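Local coordinates for proliferating cell nuclear antigen (Entamoeba histolytica, PDB 3P91), which encircles DNA as a ring of three subunits and probably raises the processivity of DNA polymerase delta during replication, at residues D60-D63 with E64-C67. Numbering follows the deposited sequence.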
ATOM      1  N   ASP A  60      30.069  21.065   6.018  1.00 25.01           N
ATOM      2  CA  ASP A  60      29.147  22.019   5.394  1.00 25.62           C
ATOM      3  C   ASP A  60      27.691  21.545   5.400  1.00 24.62           C
ATOM      4  O   ASP A  60      26.782  22.301   5.061  1.00 23.41           O
ATOM      5  CB  ASP A  60      29.567  22.299   3.950  1.00 28.61           C
ATOM      6  CG  ASP A  60      30.638  23.365   3.847  1.00 35.59           C
ATOM      7  OD1 ASP A  60      31.627  23.152   3.114  1.00 43.27           O
ATOM      8  OD2 ASP A  60      30.489  24.424   4.489  1.00 41.04           O
ATOM      9  N   ALA A  61      27.479  20.290   5.776  1.00 22.93           N
ATOM     10  CA  ALA A  61      26.136  19.730   5.855  1.00 22.77           C
ATOM     11  C   ALA A  61      25.447  20.052   7.191  1.00 21.98           C
ATOM     12  O   ALA A  61      24.271  19.751   7.383  1.00 20.49           O
ATOM     13  CB  ALA A  61      26.187  18.222   5.621  1.00 23.41           C
ATOM     14  N   PHE A  62      26.190  20.681   8.098  1.00 23.36           N
ATOM     15  CA  PHE A  62      25.725  20.936   9.452  1.00 21.10           C
ATOM     16  C   PHE A  62      25.682  22.418   9.783  1.00 22.81           C
ATOM     17  O   PHE A  62      26.474  23.206   9.271  1.00 22.68           O
ATOM     18  CB  PHE A  62      26.637  20.239  10.456  1.00 20.43           C
ATOM     19  CG  PHE A  62      26.885  18.799  10.144  1.00 21.76           C
ATOM     20  CD1 PHE A  62      26.092  17.811  10.699  1.00 22.31           C
ATOM     21  CD2 PHE A  62      27.917  18.429   9.291  1.00 23.14           C
ATOM     22  CE1 PHE A  62      26.321  16.475  10.406  1.00 22.16           C
ATOM     23  CE2 PHE A  62      28.153  17.101   8.995  1.00 21.41           C
ATOM     24  CZ  PHE A  62      27.354  16.121   9.550  1.00 21.35           C
ATOM     25  N   ASP A  63      24.749  22.785  10.655  1.00 22.82           N
ATOM     26  CA  ASP A  63      24.701  24.125  11.219  1.00 26.12           C
ATOM     27  C   ASP A  63      25.652  24.249  12.406  1.00 24.69           C
ATOM     28  O   ASP A  63      26.211  25.316  12.649  1.00 23.61           O
ATOM     29  CB  ASP A  63      23.276  24.473  11.644  1.00 26.43           C
ATOM     30  CG  ASP A  63      22.416  24.889  10.477  1.00 27.25           C
ATOM     31  OD1 ASP A  63      21.199  24.592  10.491  1.00 28.64           O
ATOM     32  OD2 ASP A  63      22.966  25.515   9.545  1.00 27.09           O
ATOM     33  N   GLU A  64      25.813  23.153  13.144  1.00 23.39           N
ATOM     34  CA  GLU A  64      26.810  23.060  14.211  1.00 23.79           C
ATOM     35  C   GLU A  64      27.587  21.763  14.054  1.00 24.03           C
ATOM     36  O   GLU A  64      27.018  20.733  13.671  1.00 23.89           O
ATOM     37  CB  GLU A  64      26.153  23.089  15.588  1.00 23.47           C
ATOM     38  CG  GLU A  64      25.252  24.279  15.817  1.00 27.72           C
ATOM     39  CD  GLU A  64      24.591  24.253  17.176  1.00 29.14           C
ATOM     40  OE1 GLU A  64      24.068  25.305  17.608  1.00 32.63           O
ATOM     41  OE2 GLU A  64      24.597  23.182  17.815  1.00 28.69           O
ATOM     42  N   PHE A  65      28.883  21.811  14.341  1.00 21.37           N
ATOM     43  CA  PHE A  65      29.712  20.619  14.252  1.00 20.72           C
ATOM     44  C   PHE A  65      30.959  20.734  15.114  1.00 21.63           C
ATOM     45  O   PHE A  65      31.734  21.672  14.994  1.00 21.15           O
ATOM     46  CB  PHE A  65      30.098  20.308  12.801  1.00 22.61           C
ATOM     47  CG  PHE A  65      30.678  18.929  12.616  1.00 22.10           C
ATOM     48  CD1 PHE A  65      29.860  17.855  12.289  1.00 19.20           C
ATOM     49  CD2 PHE A  65      32.035  18.703  12.789  1.00 20.32           C
ATOM     50  CE1 PHE A  65      30.385  16.591  12.137  1.00 18.91           C
ATOM     51  CE2 PHE A  65      32.568  17.437  12.628  1.00 19.40           C
ATOM     52  CZ  PHE A  65      31.742  16.381  12.302  1.00 20.65           C
ATOM     53  N   GLN A  66      31.130  19.761  15.992  1.00 20.67           N
ATOM     54  CA  GLN A  66      32.271  19.705  16.870  1.00 19.51           C
ATOM     55  C   GLN A  66      32.682  18.256  17.013  1.00 19.76           C
ATOM     56  O   GLN A  66      31.889  17.411  17.413  1.00 20.85           O
ATOM     57  CB  GLN A  66      31.923  20.295  18.246  1.00 21.58           C
ATOM     58  CG  GLN A  66      32.966  20.031  19.338  1.00 20.73           C
ATOM     59  CD  GLN A  66      34.297  20.740  19.090  1.00 24.13           C
ATOM     60  OE1 GLN A  66      34.439  21.526  18.148  1.00 24.02           O
ATOM     61  NE2 GLN A  66      35.281  20.463  19.943  1.00 24.82           N
ATOM     62  N   CYS A  67      33.927  17.976  16.668  1.00 20.50           N
ATOM     63  CA  CYS A  67      34.519  16.673  16.895  1.00 21.63           C
ATOM     64  C   CYS A  67      36.011  16.927  16.947  1.00 21.18           C
ATOM     65  O   CYS A  67      36.680  16.935  15.928  1.00 22.65           O
ATOM     66  CB  CYS A  67      34.158  15.702  15.770  1.00 21.70           C
ATOM     67  SG  CYS A  67      34.441  13.963  16.150  1.00 19.96           S
TER
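Phe62 and Phe65, three residues apart on one edge strand, turn their rings against each other on the same side of the chain. The approach is lopsided: CD1 of Phe65 stands over the centre of the Phe62 ring, and its shortest distance, 3.6 Å, is to Phe62 CD2. CE1 of Phe65 follows over the far half, 3.9 Å from Phe62 CE2. With centroids 4.9 Å apart and planes inclined at 47°, the pair is neither a parallel stack nor a T-shape, and its contact is van der Waals in kind. CG of Phe62 beside its backbone N (chi1 -50°) and CG of Phe65 anti to its own (chi1 -167°) together bring Phe65 CD1 over the Phe62 face. The Glu64 carbonyl O lies 3.3 Å from Phe62 CB, close to the root of that side chain.

Two aromatic residues three apart could not share a face of a regular strand, where successive residues point to opposite sides. The extra residue is supplied by a classic beta bulge: Asp63 and Glu64 both face Lys10 on the neighbouring antiparallel strand 7-11, and each has a backbone hydrogen bond with it. The chain turns a corner here, at the outer strand of a five-stranded sheet in the N-terminal PCNA domain. Ala9 of strand 7-11 touches both phenylalanine side chains, while the ring of Phe11 meets that of Phe62 and the ring of Phe7 that of Phe65.

Glu64 leaves on the other side of the backbone from the rings. Its CG passes 3.4 Å from the Asp63 carbonyl carbon, and the extended chain beyond CG carries the carboxylate to strand 7-11, where OE1 forms a salt bridge with Lys10 NZ and OE2 a hydrogen bond with His8 NE2.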